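Local coordinates for mitochondrial enolase superfamily member 1 (Homo sapiens, PDB 4A35), which dehydrates L-fuconate to 2-keto-3-deoxy-L-fuconate in L-fucose breakdown, using a magnesium ion to stabilise the enediolate intermediate, at residues 95-100 with 114-119; 122-127 with 140-145; 260-265 with 292-297. One frame throughout, in Å; residues are numbered along the deposited sequence.

Overall arrangement
Following the chain from its N terminus, the three contacts come in series; none nests in or crosses another. Contact 1 closes the short link between helix 89-97 and the long helix 110-131, within the N-terminal domain. Contact 2 starts farther along that same long helix and closes the stretch running through helix 135-141 to the turn before helix 144-148. Contact 3 lies in the barrel domain, where helices 258-268 and 285-295 meet side by side over the intervening strand 275-277. Contacts 1 and 2 share helix 110-131, and their centres are 18 Å apart. Contact 3 is remote, with centres 37 Å from contact 1 and 41 Å from contact 2.

Contact 1 (95-100 with 114-119); sequences QLTSDG and LATAAV
Leu96 and Thr97 of helix 89-97 lie against Thr116 and Val119 of helix 110-131. Leu96 can be followed outward from its backbone. The touching starts at its base, where Leu96 CB is 4.0 Å from Thr116 CG2. The chain then runs past Thr116, the two side chains pointing in opposite directions. At the tip, CD1 reaches both partners of Leu96 in the facing helix. Leu96 CD1 is 4.0 Å from Val119 CG1 and 4.1 Å from Thr116 CG2. The leucine therefore spans one turn of the facing helix, from Thr116 to Val119. Leu96 also packs on Leu120 and on His76, so its apolar surface is shared among several neighbours.

The two helices belong to the N-terminal domain of the mandelate racemase/muconate lactonizing enzyme family. In this fold a three-stranded antiparallel sheet is followed by a group of helices. Helix 63-73 covers another flank of 114-119, where Ala115 and Thr116 touch it.

Thr116 CG2 is shared by Leu96 and Thr97. Thr97 CG2 is 3.8 Å from Thr116 CG2, and these two side chains lie at about a right angle. In Thr116 the methyl points opposite the backbone N, while OG1 (chi1 -63°) turns back beside that nitrogen and bonds to Val112 O, one helical turn earlier. Thr97 OG1, set between its backbone N and carbonyl carbon (chi1 61°), bonds to Tyr93 O, also one turn back. Both hydroxyls bond within their own helices, and the closest approach between the two threonines is methyl to methyl. Just beyond the end of helix 89-97, Ser98 packs on Met29 of the second subunit.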
ATOM      1  N   GLN A  95       7.301 -10.606  12.496  0.50 16.83           N
ATOM      2  CA  GLN A  95       8.612  -9.940  12.427  0.50 17.75           C
ATOM      3  C   GLN A  95       8.887  -9.373  11.011  0.50 21.78           C
ATOM      4  O   GLN A  95       9.363  -8.226  10.895  0.50 21.92           O
ATOM      5  CB  GLN A  95       9.746 -10.864  12.882  0.50 19.29           C
ATOM      6  CG  GLN A  95      11.106 -10.175  12.863  0.50 23.23           C
ATOM      7  CD  GLN A  95      11.280  -8.906  13.705  0.50 26.66           C
ATOM      8  OE1 GLN A  95      10.882  -7.748  13.318  0.50 12.90           O
ATOM      9  NE2 GLN A  95      12.125  -9.073  14.740  0.50 17.29           N
ATOM     10  N   LEU A  96       8.500 -10.119   9.960  1.00 18.82           N
ATOM     11  CA  LEU A  96       8.655  -9.639   8.586  1.00 19.05           C
ATOM     12  C   LEU A  96       7.726  -8.453   8.264  1.00 21.71           C
ATOM     13  O   LEU A  96       8.150  -7.534   7.552  1.00 21.06           O
ATOM     14  CB  LEU A  96       8.371 -10.733   7.556  1.00 19.48           C
ATOM     15  CG  LEU A  96       9.370 -11.903   7.467  1.00 24.96           C
ATOM     16  CD1 LEU A  96       9.126 -12.710   6.201  1.00 26.79           C
ATOM     17  CD2 LEU A  96      10.810 -11.416   7.468  1.00 26.93           C
ATOM     18  N   THR A  97       6.445  -8.539   8.703  1.00 17.83           N
ATOM     19  CA  THR A  97       5.395  -7.571   8.298  1.00 17.22           C
ATOM     20  C   THR A  97       5.220  -6.388   9.285  1.00 21.54           C
ATOM     21  O   THR A  97       4.550  -5.402   8.929  1.00 19.91           O
ATOM     22  CB  THR A  97       4.036  -8.318   8.143  1.00 18.99           C
ATOM     23  OG1 THR A  97       3.716  -8.884   9.408  1.00 17.43           O
ATOM     24  CG2 THR A  97       4.025  -9.349   7.021  1.00 19.60           C
ATOM     25  N   SER A  98       5.722  -6.535  10.540  1.00 18.12           N
ATOM     26  CA  SER A  98       5.646  -5.474  11.539  1.00 18.00           C
ATOM     27  C   SER A  98       7.039  -5.191  12.105  1.00 20.50           C
ATOM     28  O   SER A  98       7.194  -4.944  13.308  1.00 19.10           O
ATOM     29  CB  SER A  98       4.644  -5.813  12.637  1.00 18.37           C
ATOM     30  OG  SER A  98       4.237  -4.620  13.293  1.00 18.21           O
ATOM     31  N   ASP A  99       8.062  -5.194  11.229  1.00 17.62           N
ATOM     32  CA  ASP A  99       9.429  -4.789  11.638  1.00 17.28           C
ATOM     33  C   ASP A  99       9.313  -3.301  12.113  1.00 21.77           C
ATOM     34  O   ASP A  99       8.722  -2.514  11.398  1.00 18.33           O
ATOM     35  CB  ASP A  99      10.371  -4.954  10.426  1.00 18.17           C
ATOM     36  CG  ASP A  99      11.794  -4.466  10.669  1.00 23.92           C
ATOM     37  OD1 ASP A  99      11.979  -3.257  10.857  1.00 19.68           O
ATOM     38  OD2 ASP A  99      12.721  -5.288  10.591  1.00 28.99           O
ATOM     39  N   GLY A 100       9.772  -2.963  13.328  1.00 19.32           N
ATOM     40  CA  GLY A 100       9.606  -1.628  13.915  1.00 19.92           C
ATOM     41  C   GLY A 100      10.021  -0.469  13.027  1.00 21.15           C
ATOM     42  O   GLY A 100       9.450   0.612  13.141  1.00 20.91           O
ATOM     43  N   LEU A 114       5.135  -7.333  -1.195  1.00 14.81           N
ATOM     44  CA  LEU A 114       5.539  -8.200  -2.318  1.00 16.20           C
ATOM     45  C   LEU A 114       6.843  -8.941  -1.968  1.00 16.32           C
ATOM     46  O   LEU A 114       6.922 -10.180  -2.117  1.00 15.79           O
ATOM     47  CB  LEU A 114       5.751  -7.342  -3.579  1.00 16.45           C
ATOM     48  CG  LEU A 114       4.463  -6.662  -4.134  1.00 19.48           C
ATOM     49  CD1 LEU A 114       4.785  -5.939  -5.409  1.00 16.91           C
ATOM     50  CD2 LEU A 114       3.368  -7.724  -4.473  1.00 17.53           C
ATOM     51  N   ALA A 115       7.823  -8.205  -1.392  1.00 14.30           N
ATOM     52  CA  ALA A 115       9.067  -8.801  -0.968  1.00 15.31           C
ATOM     53  C   ALA A 115       8.834  -9.840   0.136  1.00 16.72           C
ATOM     54  O   ALA A 115       9.442 -10.902   0.121  1.00 15.98           O
ATOM     55  CB  ALA A 115      10.045  -7.721  -0.493  1.00 15.24           C
ATOM     56  N   THR A 116       7.989  -9.504   1.124  1.00 15.34           N
ATOM     57  CA  THR A 116       7.637 -10.428   2.202  1.00 14.84           C
ATOM     58  C   THR A 116       7.020 -11.729   1.614  1.00 16.63           C
ATOM     59  O   THR A 116       7.401 -12.859   2.037  1.00 15.90           O
ATOM     60  CB  THR A 116       6.619  -9.769   3.185  1.00 18.95           C
ATOM     61  OG1 THR A 116       7.221  -8.628   3.809  1.00 19.22           O
ATOM     62  CG2 THR A 116       6.125 -10.758   4.246  1.00 17.00           C
ATOM     63  N   ALA A 117       6.132 -11.586   0.591  1.00 15.48           N
ATOM     64  CA  ALA A 117       5.495 -12.763  -0.019  1.00 15.95           C
ATOM     65  C   ALA A 117       6.556 -13.650  -0.704  1.00 16.59           C
ATOM     66  O   ALA A 117       6.516 -14.873  -0.526  1.00 15.45           O
ATOM     67  CB  ALA A 117       4.408 -12.356  -1.048  1.00 16.00           C
ATOM     68  N   ALA A 118       7.562 -13.040  -1.335  1.00 15.50           N
ATOM     69  CA  ALA A 118       8.626 -13.787  -2.024  1.00 15.63           C
ATOM     70  C   ALA A 118       9.471 -14.609  -1.029  1.00 20.06           C
ATOM     71  O   ALA A 118       9.740 -15.793  -1.276  1.00 19.03           O
ATOM     72  CB  ALA A 118       9.515 -12.826  -2.828  1.00 15.34           C
ATOM     73  N   VAL A 119       9.821 -13.998   0.119  1.00 17.49           N
ATOM     74  CA  VAL A 119      10.616 -14.659   1.174  1.00 17.36           C
ATOM     75  C   VAL A 119       9.783 -15.788   1.790  1.00 17.60           C
ATOM     76  O   VAL A 119      10.266 -16.940   1.903  1.00 17.04           O
ATOM     77  CB  VAL A 119      11.089 -13.621   2.227  1.00 19.32           C
ATOM     78  CG1 VAL A 119      11.644 -14.292   3.477  1.00 17.99           C
ATOM     79  CG2 VAL A 119      12.127 -12.652   1.614  1.00 17.75           C
TER

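Contact 2 (122-127 with 140-145); sequences AVWDLW and VDMDPR
Trp124 and Trp127, two aromatic residues on the long helix 110-131 of the N-terminal domain, receive Met142 from the turn between helices 135-141 and 144-148. The methionine meets them chiefly with its terminal methyl. Met142 CE lies 3.5 Å from Trp127 CH2 and 4.0 Å from Trp127 CZ3, coming in obliquely to the ring. The same methyl sits at the edge of Trp124, near the ring plane, where Met142 CE is 4.1 Å from Trp124 CZ3. The Met142 chain is extended at chi2 and bends at chi3 (-88°), which brings CE up to the six-membered rings of both indoles.

The turn leads into helix 144-148. Asp143 is its N-cap residue, and Arg145 N donates to Asp143 OD1 at 3.0 Å. This bond is bent, with an angle of 133° at the hydrogen.

The indoles also pack on each other. Trp127 CE3 stands 3.7 Å above the Trp124 plane, offset toward the rim. Phe89 stacks with Trp124 as well. Both indole nitrogens have polar partners. Trp127 NE1 bonds to Glu131 OE2, one turn on, and Trp124 NE1 bonds to Asn337 OD1 in helix 335-348.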
ATOM      1  N   ALA A 122       9.408 -18.857  -0.393  1.00 17.06           N
ATOM      2  CA  ALA A 122      10.596 -19.700  -0.373  1.00 17.83           C
ATOM      3  C   ALA A 122      10.613 -20.589   0.918  1.00 20.88           C
ATOM      4  O   ALA A 122      10.962 -21.770   0.867  1.00 20.87           O
ATOM      5  CB  ALA A 122      11.859 -18.822  -0.488  1.00 17.88           C
ATOM      6  N   VAL A 123      10.133 -20.059   2.049  1.00 18.51           N
ATOM      7  CA  VAL A 123      10.112 -20.856   3.289  1.00 18.32           C
ATOM      8  C   VAL A 123       9.052 -21.986   3.185  1.00 21.35           C
ATOM      9  O   VAL A 123       9.336 -23.123   3.556  1.00 20.64           O
ATOM     10  CB  VAL A 123       9.879 -19.938   4.537  1.00 21.89           C
ATOM     11  CG1 VAL A 123       9.704 -20.763   5.809  1.00 21.14           C
ATOM     12  CG2 VAL A 123      11.042 -18.938   4.719  1.00 21.59           C
ATOM     13  N   TRP A 124       7.843 -21.674   2.654  1.00 19.40           N
ATOM     14  CA  TRP A 124       6.773 -22.704   2.455  1.00 17.94           C
ATOM     15  C   TRP A 124       7.275 -23.779   1.480  1.00 19.81           C
ATOM     16  O   TRP A 124       7.080 -24.967   1.727  1.00 19.28           O
ATOM     17  CB  TRP A 124       5.489 -22.055   1.943  1.00 16.42           C
ATOM     18  CG  TRP A 124       4.705 -21.434   3.064  1.00 17.82           C
ATOM     19  CD1 TRP A 124       4.727 -20.123   3.467  1.00 20.31           C
ATOM     20  CD2 TRP A 124       3.862 -22.127   3.987  1.00 18.08           C
ATOM     21  NE1 TRP A 124       3.973 -19.969   4.608  1.00 19.98           N
ATOM     22  CE2 TRP A 124       3.346 -21.163   4.888  1.00 20.49           C
ATOM     23  CE3 TRP A 124       3.413 -23.466   4.082  1.00 19.15           C
ATOM     24  CZ2 TRP A 124       2.456 -21.501   5.914  1.00 19.04           C
ATOM     25  CZ3 TRP A 124       2.466 -23.788   5.058  1.00 21.35           C
ATOM     26  CH2 TRP A 124       2.000 -22.812   5.959  1.00 20.81           C
ATOM     27  N   ASP A 125       7.995 -23.371   0.416  1.00 17.67           N
ATOM     28  CA  ASP A 125       8.544 -24.347  -0.557  1.00 18.13           C
ATOM     29  C   ASP A 125       9.530 -25.281   0.128  1.00 22.49           C
ATOM     30  O   ASP A 125       9.385 -26.516   0.048  1.00 21.70           O
ATOM     31  CB  ASP A 125       9.212 -23.625  -1.738  1.00 19.45           C
ATOM     32  CG  ASP A 125       9.758 -24.591  -2.798  1.00 25.95           C
ATOM     33  OD1 ASP A 125       8.952 -25.431  -3.327  1.00 23.39           O
ATOM     34  OD2 ASP A 125      10.959 -24.473  -3.140  1.00 22.13           O
ATOM     35  N   LEU A 126      10.443 -24.697   0.907  1.00 19.89           N
ATOM     36  CA  LEU A 126      11.444 -25.456   1.638  1.00 19.88           C
ATOM     37  C   LEU A 126      10.808 -26.435   2.637  1.00 23.37           C
ATOM     38  O   LEU A 126      11.173 -27.628   2.668  1.00 22.09           O
ATOM     39  CB  LEU A 126      12.368 -24.465   2.360  1.00 20.19           C
ATOM     40  CG  LEU A 126      13.470 -25.069   3.244  1.00 22.47           C
ATOM     41  CD1 LEU A 126      14.383 -26.059   2.452  1.00 21.41           C
ATOM     42  CD2 LEU A 126      14.302 -23.937   3.889  1.00 23.61           C
ATOM     43  N   TRP A 127       9.872 -25.950   3.441  1.00 20.38           N
ATOM     44  CA  TRP A 127       9.188 -26.759   4.445  1.00 22.54           C
ATOM     45  C   TRP A 127       8.465 -27.943   3.764  1.00 25.15           C
ATOM     46  O   TRP A 127       8.666 -29.105   4.156  1.00 22.83           O
ATOM     47  CB  TRP A 127       8.186 -25.854   5.233  1.00 21.65           C
ATOM     48  CG  TRP A 127       7.451 -26.548   6.341  1.00 23.38           C
ATOM     49  CD1 TRP A 127       7.776 -27.740   6.927  1.00 26.86           C
ATOM     50  CD2 TRP A 127       6.262 -26.088   7.002  1.00 22.84           C
ATOM     51  NE1 TRP A 127       6.862 -28.056   7.899  1.00 26.52           N
ATOM     52  CE2 TRP A 127       5.963 -27.026   8.017  1.00 27.15           C
ATOM     53  CE3 TRP A 127       5.507 -24.906   6.933  1.00 23.05           C
ATOM     54  CZ2 TRP A 127       4.849 -26.889   8.861  1.00 26.74           C
ATOM     55  CZ3 TRP A 127       4.429 -24.753   7.797  1.00 25.12           C
ATOM     56  CH2 TRP A 127       4.123 -25.725   8.760  1.00 25.75           C
ATOM     57  N   VAL A 140      -3.474 -29.656   3.804  1.00 20.79           N
ATOM     58  CA  VAL A 140      -4.564 -30.661   4.040  1.00 21.01           C
ATOM     59  C   VAL A 140      -4.259 -31.567   5.270  1.00 26.07           C
ATOM     60  O   VAL A 140      -5.157 -31.810   6.082  1.00 25.41           O
ATOM     61  CB  VAL A 140      -4.839 -31.499   2.764  1.00 24.15           C
ATOM     62  CG1 VAL A 140      -5.605 -32.812   3.057  1.00 24.34           C
ATOM     63  CG2 VAL A 140      -5.574 -30.654   1.711  1.00 22.76           C
ATOM     64  N   ASP A 141      -3.007 -32.040   5.411  1.00 22.97           N
ATOM     65  CA  ASP A 141      -2.614 -32.955   6.477  1.00 23.89           C
ATOM     66  C   ASP A 141      -2.323 -32.283   7.806  1.00 25.60           C
ATOM     67  O   ASP A 141      -2.215 -32.978   8.808  1.00 26.58           O
ATOM     68  CB  ASP A 141      -1.394 -33.776   6.032  1.00 25.29           C
ATOM     69  CG  ASP A 141      -1.706 -34.852   4.986  1.00 27.86           C
ATOM     70  OD1 ASP A 141      -2.936 -35.078   4.683  1.00 24.42           O
ATOM     71  OD2 ASP A 141      -0.751 -35.504   4.511  1.00 30.16           O
ATOM     72  N   MET A 142      -2.255 -30.932   7.834  1.00 21.73           N
ATOM     73  CA  MET A 142      -1.891 -30.168   9.015  1.00 21.43           C
ATOM     74  C   MET A 142      -2.978 -30.222  10.061  1.00 27.14           C
ATOM     75  O   MET A 142      -4.167 -30.103   9.755  1.00 28.16           O
ATOM     76  CB  MET A 142      -1.644 -28.702   8.617  1.00 22.33           C
ATOM     77  CG  MET A 142      -0.578 -28.079   9.391  1.00 25.98           C
ATOM     78  SD  MET A 142      -0.247 -26.398   8.832  1.00 27.27           S
ATOM     79  CE  MET A 142       0.990 -26.737   7.499  1.00 25.06           C
ATOM     80  N   ASP A 143      -2.571 -30.410  11.302  1.00 26.73           N
ATOM     81  CA  ASP A 143      -3.480 -30.379  12.431  1.00 26.96           C
ATOM     82  C   ASP A 143      -4.147 -28.960  12.470  1.00 29.45           C
ATOM     83  O   ASP A 143      -3.393 -27.970  12.345  1.00 27.92           O
ATOM     84  CB  ASP A 143      -2.628 -30.634  13.693  1.00 30.50           C
ATOM     85  CG  ASP A 143      -3.398 -30.636  14.983  1.00 48.64           C
ATOM     86  OD1 ASP A 143      -3.715 -29.543  15.477  1.00 50.53           O
ATOM     87  OD2 ASP A 143      -3.604 -31.727  15.544  1.00 60.78           O
ATOM     88  N   PRO A 144      -5.486 -28.801  12.617  1.00 26.99           N
ATOM     89  CA  PRO A 144      -6.051 -27.427  12.642  1.00 26.61           C
ATOM     90  C   PRO A 144      -5.348 -26.466  13.627  1.00 28.08           C
ATOM     91  O   PRO A 144      -5.169 -25.312  13.287  1.00 25.53           O
ATOM     92  CB  PRO A 144      -7.518 -27.664  13.016  1.00 28.30           C
ATOM     93  CG  PRO A 144      -7.818 -29.034  12.402  1.00 32.30           C
ATOM     94  CD  PRO A 144      -6.562 -29.823  12.700  1.00 28.14           C
ATOM     95  N   ARG A 145      -4.930 -26.923  14.832  1.00 24.33           N
ATOM     96  CA  ARG A 145      -4.259 -26.010  15.766  1.00 24.74           C
ATOM     97  C   ARG A 145      -2.902 -25.531  15.199  1.00 27.02           C
ATOM     98  O   ARG A 145      -2.497 -24.355  15.384  1.00 25.62           O
ATOM     99  CB  ARG A 145      -4.101 -26.698  17.117  1.00 25.59           C
ATOM    100  CG  ARG A 145      -5.482 -26.918  17.745  1.00 36.05           C
ATOM    101  CD  ARG A 145      -5.452 -27.280  19.225  1.00 53.64           C
ATOM    102  NE  ARG A 145      -6.805 -27.238  19.806  1.00 64.83           N
ATOM    103  CZ  ARG A 145      -7.386 -26.145  20.305  1.00 75.16           C
ATOM    104  NH1 ARG A 145      -6.742 -24.978  20.305  1.00 43.98           N
ATOM    105  NH2 ARG A 145      -8.616 -26.209  20.800  1.00 68.11           N
TER

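Contact 3 (260-265 with 292-297); sequences EAVEWM and SKALVP
Leu295 has CG opposite its carbonyl carbon (chi1 -63°) and CD1 extended away from CA (chi2 -174°), which carries its methyls toward the Met265 side chain. Met265 also has CG opposite the carbonyl carbon, but its chain folds at both chi2 and chi3. Leu295 meets the base of that chain, CB and CG. The two residues sit on neighbouring helices, 258-268 and 285-295, of the enolase-type TIM barrel domain. Strand 275-277 lies between these helices in sequence, and both side chains also rest on its Ile276. Leu295 touches Ile302 of the next strand too. The contact thus belongs to the layer where helices pack on the outside of the parallel strands. The Met265 side chain is about 9 Å from those of the magnesium ligands Asp251 and Glu277.

Leu295 CD1 lies 3.6 Å from Met265 CB and 3.8 Å from Met265 CG, with the two side chains at about a right angle. Leu295 CD2 is 3.9 Å from the same Met265 CB. Val262 and Ala294 extend the packing toward the more open side. Both valine methyls bear on a single carbon, with Val262 CG2 3.7 Å and Val262 CG1 3.9 Å from Ala294 CB.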
ATOM      1  N   GLU A 260     -19.202   5.845 -13.394  1.00 20.27           N
ATOM      2  CA  GLU A 260     -18.722   5.411 -14.714  1.00 20.71           C
ATOM      3  C   GLU A 260     -18.762   3.881 -14.859  1.00 22.26           C
ATOM      4  O   GLU A 260     -19.180   3.400 -15.917  1.00 21.04           O
ATOM      5  CB  GLU A 260     -17.296   5.919 -14.936  1.00 21.45           C
ATOM      6  CG  GLU A 260     -16.643   5.445 -16.218  1.00 28.43           C
ATOM      7  CD  GLU A 260     -15.189   5.848 -16.332  1.00 37.14           C
ATOM      8  OE1 GLU A 260     -14.538   6.104 -15.282  1.00 25.23           O
ATOM      9  OE2 GLU A 260     -14.706   5.922 -17.486  1.00 32.88           O
ATOM     10  N   ALA A 261     -18.357   3.134 -13.811  1.00 19.59           N
ATOM     11  CA  ALA A 261     -18.378   1.657 -13.862  1.00 17.72           C
ATOM     12  C   ALA A 261     -19.811   1.149 -14.077  1.00 21.20           C
ATOM     13  O   ALA A 261     -20.040   0.236 -14.867  1.00 20.81           O
ATOM     14  CB  ALA A 261     -17.830   1.068 -12.584  1.00 16.52           C
ATOM     15  N   VAL A 262     -20.791   1.768 -13.390  1.00 17.88           N
ATOM     16  CA  VAL A 262     -22.179   1.344 -13.539  1.00 19.66           C
ATOM     17  C   VAL A 262     -22.670   1.629 -14.940  1.00 21.55           C
ATOM     18  O   VAL A 262     -23.322   0.782 -15.551  1.00 21.20           O
ATOM     19  CB  VAL A 262     -23.097   2.000 -12.462  1.00 23.90           C
ATOM     20  CG1 VAL A 262     -24.582   1.677 -12.709  1.00 24.45           C
ATOM     21  CG2 VAL A 262     -22.658   1.555 -11.064  1.00 23.01           C
ATOM     22  N   GLU A 263     -22.336   2.804 -15.477  1.00 21.58           N
ATOM     23  CA  GLU A 263     -22.809   3.168 -16.813  1.00 22.11           C
ATOM     24  C   GLU A 263     -22.220   2.253 -17.929  1.00 25.55           C
ATOM     25  O   GLU A 263     -22.944   1.774 -18.821  1.00 23.98           O
ATOM     26  CB  GLU A 263     -22.468   4.651 -17.083  1.00 24.30           C
ATOM     27  CG  GLU A 263     -22.893   5.153 -18.465  1.00 35.03           C
ATOM     28  CD  GLU A 263     -24.355   5.004 -18.860  1.00 65.51           C
ATOM     29  OE1 GLU A 263     -25.224   4.908 -17.961  1.00 56.20           O
ATOM     30  OE2 GLU A 263     -24.633   5.011 -20.081  1.00 62.02           O
ATOM     31  N   TRP A 264     -20.926   2.056 -17.883  1.00 21.10           N
ATOM     32  CA  TRP A 264     -20.207   1.218 -18.843  1.00 22.04           C
ATOM     33  C   TRP A 264     -20.751  -0.230 -18.810  1.00 24.03           C
ATOM     34  O   TRP A 264     -21.071  -0.813 -19.858  1.00 21.54           O
ATOM     35  CB  TRP A 264     -18.712   1.269 -18.506  1.00 20.12           C
ATOM     36  CG  TRP A 264     -17.820   0.877 -19.636  1.00 21.82           C
ATOM     37  CD1 TRP A 264     -17.706  -0.371 -20.199  1.00 24.48           C
ATOM     38  CD2 TRP A 264     -16.725   1.648 -20.147  1.00 20.92           C
ATOM     39  NE1 TRP A 264     -16.647  -0.401 -21.066  1.00 23.49           N
ATOM     40  CE2 TRP A 264     -16.027   0.826 -21.064  1.00 24.35           C
ATOM     41  CE3 TRP A 264     -16.300   2.982 -19.969  1.00 22.36           C
ATOM     42  CZ2 TRP A 264     -14.897   1.276 -21.769  1.00 24.12           C
ATOM     43  CZ3 TRP A 264     -15.206   3.439 -20.711  1.00 23.86           C
ATOM     44  CH2 TRP A 264     -14.508   2.580 -21.577  1.00 24.68           C
ATOM     45  N   MET A 265     -20.959  -0.761 -17.600  1.00 20.24           N
ATOM     46  CA  MET A 265     -21.461  -2.134 -17.422  1.00 19.18           C
ATOM     47  C   MET A 265     -22.912  -2.282 -17.868  1.00 24.08           C
ATOM     48  O   MET A 265     -23.295  -3.375 -18.326  1.00 23.31           O
ATOM     49  CB  MET A 265     -21.261  -2.635 -15.992  1.00 19.12           C
ATOM     50  CG  MET A 265     -19.795  -2.979 -15.689  1.00 19.54           C
ATOM     51  SD  MET A 265     -19.043  -4.103 -16.922  1.00 22.03           S
ATOM     52  CE  MET A 265     -20.243  -5.510 -16.828  1.00 18.98           C
ATOM     53  N   SER A 292     -21.627  -3.073  -6.865  1.00 17.17           N
ATOM     54  CA  SER A 292     -22.312  -4.350  -6.645  1.00 18.08           C
ATOM     55  C   SER A 292     -23.838  -4.131  -6.482  1.00 21.29           C
ATOM     56  O   SER A 292     -24.626  -4.815  -7.166  1.00 19.31           O
ATOM     57  CB  SER A 292     -21.736  -5.074  -5.427  1.00 20.63           C
ATOM     58  OG  SER A 292     -22.320  -6.369  -5.295  1.00 22.00           O
ATOM     59  N   LYS A 293     -24.268  -3.164  -5.620  1.00 19.85           N
ATOM     60  CA  LYS A 293     -25.708  -2.961  -5.423  1.00 22.59           C
ATOM     61  C   LYS A 293     -26.395  -2.556  -6.729  1.00 25.93           C
ATOM     62  O   LYS A 293     -27.512  -2.993  -6.998  1.00 25.40           O
ATOM     63  CB  LYS A 293     -25.976  -1.920  -4.322  1.00 23.93           C
ATOM     64  CG  LYS A 293     -25.633  -2.481  -2.938  1.00 26.94           C
ATOM     65  CD  LYS A 293     -25.984  -1.475  -1.824  1.00 31.10           C
ATOM     66  CE  LYS A 293     -25.500  -1.900  -0.449  1.00 36.67           C
ATOM     67  NZ  LYS A 293     -24.016  -2.007  -0.410  1.00 27.35           N
ATOM     68  N   ALA A 294     -25.719  -1.761  -7.558  1.00 23.25           N
ATOM     69  CA  ALA A 294     -26.292  -1.306  -8.830  1.00 24.40           C
ATOM     70  C   ALA A 294     -26.366  -2.400  -9.901  1.00 28.01           C
ATOM     71  O   ALA A 294     -27.289  -2.349 -10.718  1.00 26.08           O
ATOM     72  CB  ALA A 294     -25.489  -0.130  -9.374  1.00 25.13           C
ATOM     73  N   LEU A 295     -25.392  -3.355  -9.932  1.00 24.02           N
ATOM     74  CA  LEU A 295     -25.282  -4.345 -10.990  1.00 25.46           C
ATOM     75  C   LEU A 295     -25.891  -5.740 -10.687  1.00 34.18           C
ATOM     76  O   LEU A 295     -26.369  -6.378 -11.612  1.00 29.94           O
ATOM     77  CB  LEU A 295     -23.844  -4.522 -11.433  1.00 24.19           C
ATOM     78  CG  LEU A 295     -23.146  -3.302 -12.055  1.00 26.29           C
ATOM     79  CD1 LEU A 295     -21.800  -3.701 -12.562  1.00 25.31           C
ATOM     80  CD2 LEU A 295     -23.959  -2.710 -13.223  1.00 29.25           C
ATOM     81  N   VAL A 296     -25.921  -6.185  -9.410  1.00 34.57           N
ATOM     82  CA  VAL A 296     -26.503  -7.506  -9.032  1.00 36.22           C
ATOM     83  C   VAL A 296     -27.993  -7.614  -9.572  1.00 42.75           C
ATOM     84  O   VAL A 296     -28.314  -8.678 -10.123  1.00 43.73           O
ATOM     85  CB  VAL A 296     -26.285  -7.832  -7.518  1.00 38.85           C
ATOM     86  CG1 VAL A 296     -27.133  -9.013  -7.049  1.00 39.84           C
ATOM     87  CG2 VAL A 296     -24.793  -8.124  -7.276  1.00 36.82           C
ATOM     88  N   PRO A 297     -28.786  -6.500  -9.649  1.00 39.73           N
ATOM     89  CA  PRO A 297     -30.115  -6.546 -10.312  1.00 40.39           C
ATOM     90  C   PRO A 297     -30.089  -6.855 -11.833  1.00 42.59           C
ATOM     91  O   PRO A 297     -31.092  -7.314 -12.399  1.00 42.53           O
ATOM     92  CB  PRO A 297     -30.647  -5.119 -10.103  1.00 43.18           C
ATOM     93  CG  PRO A 297     -29.945  -4.624  -8.875  1.00 46.92           C
ATOM     94  CD  PRO A 297     -28.554  -5.166  -9.055  1.00 41.88           C
TER